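Local coordinates for Blr6230 protein (Bradyrhizobium diazoefficiens USDA 110, PDB 5NGG) that probably hydrolyses beta-lactam antibiotics as a zinc-dependent metallo-beta-lactamase of subclass B3, at residues D45-V50 with R195-F200. Numbering follows the deposited sequence.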
# COMPACT_ATOMS: atom_id res chain seq x y z
N ASP A 45 -3.59 2.46 -18.16
CA ASP A 45 -2.37 2.95 -18.82
C ASP A 45 -1.19 2.04 -18.43
O ASP A 45 -1.24 0.83 -18.73
CB ASP A 45 -2.18 4.44 -18.50
CG ASP A 45 -1.18 5.13 -19.41
OD1 ASP A 45 -0.64 4.52 -20.37
OD2 ASP A 45 -0.93 6.34 -19.15
N ASN A 46 -0.15 2.58 -17.80
CA ASN A 46 1.06 1.82 -17.48
C ASN A 46 1.08 1.21 -16.08
O ASN A 46 2.14 0.82 -15.62
CB ASN A 46 2.31 2.67 -17.74
CG ASN A 46 2.39 3.94 -16.93
OD1 ASN A 46 1.38 4.56 -16.59
ND2 ASN A 46 3.62 4.38 -16.70
N ILE A 47 -0.08 1.10 -15.44
CA ILE A 47 -0.25 0.50 -14.12
C ILE A 47 -0.88 -0.89 -14.28
O ILE A 47 -1.99 -1.00 -14.84
CB ILE A 47 -1.10 1.35 -13.17
CG1 ILE A 47 -0.50 2.74 -12.97
CG2 ILE A 47 -1.27 0.63 -11.83
CD1 ILE A 47 -1.38 3.70 -12.22
N TYR A 48 -0.20 -1.90 -13.74
CA TYR A 48 -0.61 -3.30 -13.88
C TYR A 48 -0.76 -3.90 -12.47
O TYR A 48 0.11 -3.70 -11.61
CB TYR A 48 0.43 -4.13 -14.65
CG TYR A 48 0.65 -3.65 -16.07
CD1 TYR A 48 1.39 -2.50 -16.34
CD2 TYR A 48 0.08 -4.33 -17.15
CE1 TYR A 48 1.55 -2.04 -17.64
CE2 TYR A 48 0.25 -3.88 -18.46
CZ TYR A 48 0.99 -2.74 -18.69
OH TYR A 48 1.14 -2.27 -19.99
N TYR A 49 -1.84 -4.65 -12.26
CA TYR A 49 -2.08 -5.35 -10.99
C TYR A 49 -1.41 -6.71 -11.04
O TYR A 49 -1.68 -7.47 -11.98
CB TYR A 49 -3.59 -5.51 -10.76
CG TYR A 49 -3.95 -6.04 -9.40
CD1 TYR A 49 -3.93 -7.41 -9.12
CD2 TYR A 49 -4.29 -5.19 -8.37
CE1 TYR A 49 -4.24 -7.92 -7.86
CE2 TYR A 49 -4.61 -5.69 -7.10
CZ TYR A 49 -4.57 -7.05 -6.84
OH TYR A 49 -4.89 -7.45 -5.56
N VAL A 50 -0.56 -7.03 -10.06
CA VAL A 50 0.16 -8.32 -9.97
C VAL A 50 0.06 -8.92 -8.56
O VAL A 50 0.85 -9.80 -8.19
CB VAL A 50 1.64 -8.21 -10.42
CG1 VAL A 50 1.73 -7.83 -11.89
CG2 VAL A 50 2.40 -7.21 -9.57
N ARG A 195 -5.39 11.70 -16.01
CA ARG A 195 -6.10 11.31 -14.80
C ARG A 195 -5.08 11.10 -13.69
O ARG A 195 -4.00 10.55 -13.91
CB ARG A 195 -6.88 10.02 -15.03
CG ARG A 195 -8.03 10.14 -16.01
CD ARG A 195 -9.16 10.93 -15.40
NE ARG A 195 -10.32 11.05 -16.27
CZ ARG A 195 -11.50 11.52 -15.87
NH1 ARG A 195 -11.69 11.92 -14.62
NH2 ARG A 195 -12.50 11.57 -16.73
N GLU A 196 -5.42 11.58 -12.49
CA GLU A 196 -4.51 11.51 -11.34
C GLU A 196 -4.85 10.27 -10.51
O GLU A 196 -5.99 10.07 -10.08
CB GLU A 196 -4.62 12.79 -10.52
CG GLU A 196 -4.55 14.07 -11.37
CD GLU A 196 -3.44 14.13 -12.43
OE1 GLU A 196 -2.33 13.64 -12.15
OE2 GLU A 196 -3.65 14.69 -13.55
N VAL A 197 -3.82 9.47 -10.25
CA VAL A 197 -3.91 8.22 -9.50
C VAL A 197 -3.29 8.43 -8.12
O VAL A 197 -2.23 9.05 -8.02
CB VAL A 197 -3.16 7.10 -10.24
CG1 VAL A 197 -3.20 5.79 -9.45
CG2 VAL A 197 -3.67 6.91 -11.66
N LEU A 198 -3.94 7.90 -7.07
CA LEU A 198 -3.31 7.81 -5.76
C LEU A 198 -3.22 6.37 -5.35
O LEU A 198 -4.25 5.71 -5.17
CB LEU A 198 -4.05 8.61 -4.70
CG LEU A 198 -3.30 8.81 -3.38
CD1 LEU A 198 -2.14 9.77 -3.56
CD2 LEU A 198 -4.23 9.27 -2.27
N PHE A 199 -1.99 5.90 -5.09
CA PHE A 199 -1.78 4.66 -4.35
C PHE A 199 -1.87 5.06 -2.87
O PHE A 199 -0.88 5.47 -2.25
CB PHE A 199 -0.42 4.06 -4.67
CG PHE A 199 -0.23 3.68 -6.12
CD1 PHE A 199 0.27 4.59 -7.06
CD2 PHE A 199 -0.49 2.39 -6.55
CE1 PHE A 199 0.49 4.20 -8.37
CE2 PHE A 199 -0.30 2.01 -7.85
CZ PHE A 199 0.19 2.92 -8.77
N PHE A 200 -3.08 5.00 -2.32
CA PHE A 200 -3.33 5.38 -0.93
C PHE A 200 -2.67 4.33 -0.04
O PHE A 200 -2.70 3.15 -0.33
CB PHE A 200 -4.85 5.46 -0.71
CG PHE A 200 -5.23 5.81 0.71
CD1 PHE A 200 -4.85 7.03 1.24
CD2 PHE A 200 -5.96 4.92 1.51
CE1 PHE A 200 -5.19 7.38 2.54
CE2 PHE A 200 -6.27 5.25 2.82
CZ PHE A 200 -5.90 6.48 3.34
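Ile47 packs on Val197 through CD1 and on Phe199 through CD1 and CG2, and no hydrogen bond joins the segments. From CB, which points toward segment 195-200, the side chain forks. The branch methyl Ile47 CG2, anti to the backbone N, lies 4.1 Å from Phe199 CZ. The other arm starts at CG1, beside the backbone N (chi1 -58°), and runs on extended (chi2 171°), which carries CD1 farthest toward segment 195-200. Ile47 CD1 comes within 3.9 Å of Phe199 CZ, reaching the far end of the ring obliquely. The two aliphatic side chains reach toward each other and meet tip to tip, Ile47 CD1 lying 3.9 Å from Val197 CG1 and 4.0 Å from Val197 CG2. With the CA atoms of Ile47 and Val197 9.7 Å apart, the backbones are too distant to pair, and all three touching side chains are buried. These are the marks of packing between the two sheets of the metallo-beta-lactamase alpha-beta/beta-alpha sandwich. Tyr58 of strand 58-62, the neighbour of 47-49 in its sheet, stacks edge-to-face with Phe199 and touches Ile47. In the other sheet, Val197 also touches Val188 of strand 182-190, and Leu239 of strand 237-239 touches both Val197 and Phe199.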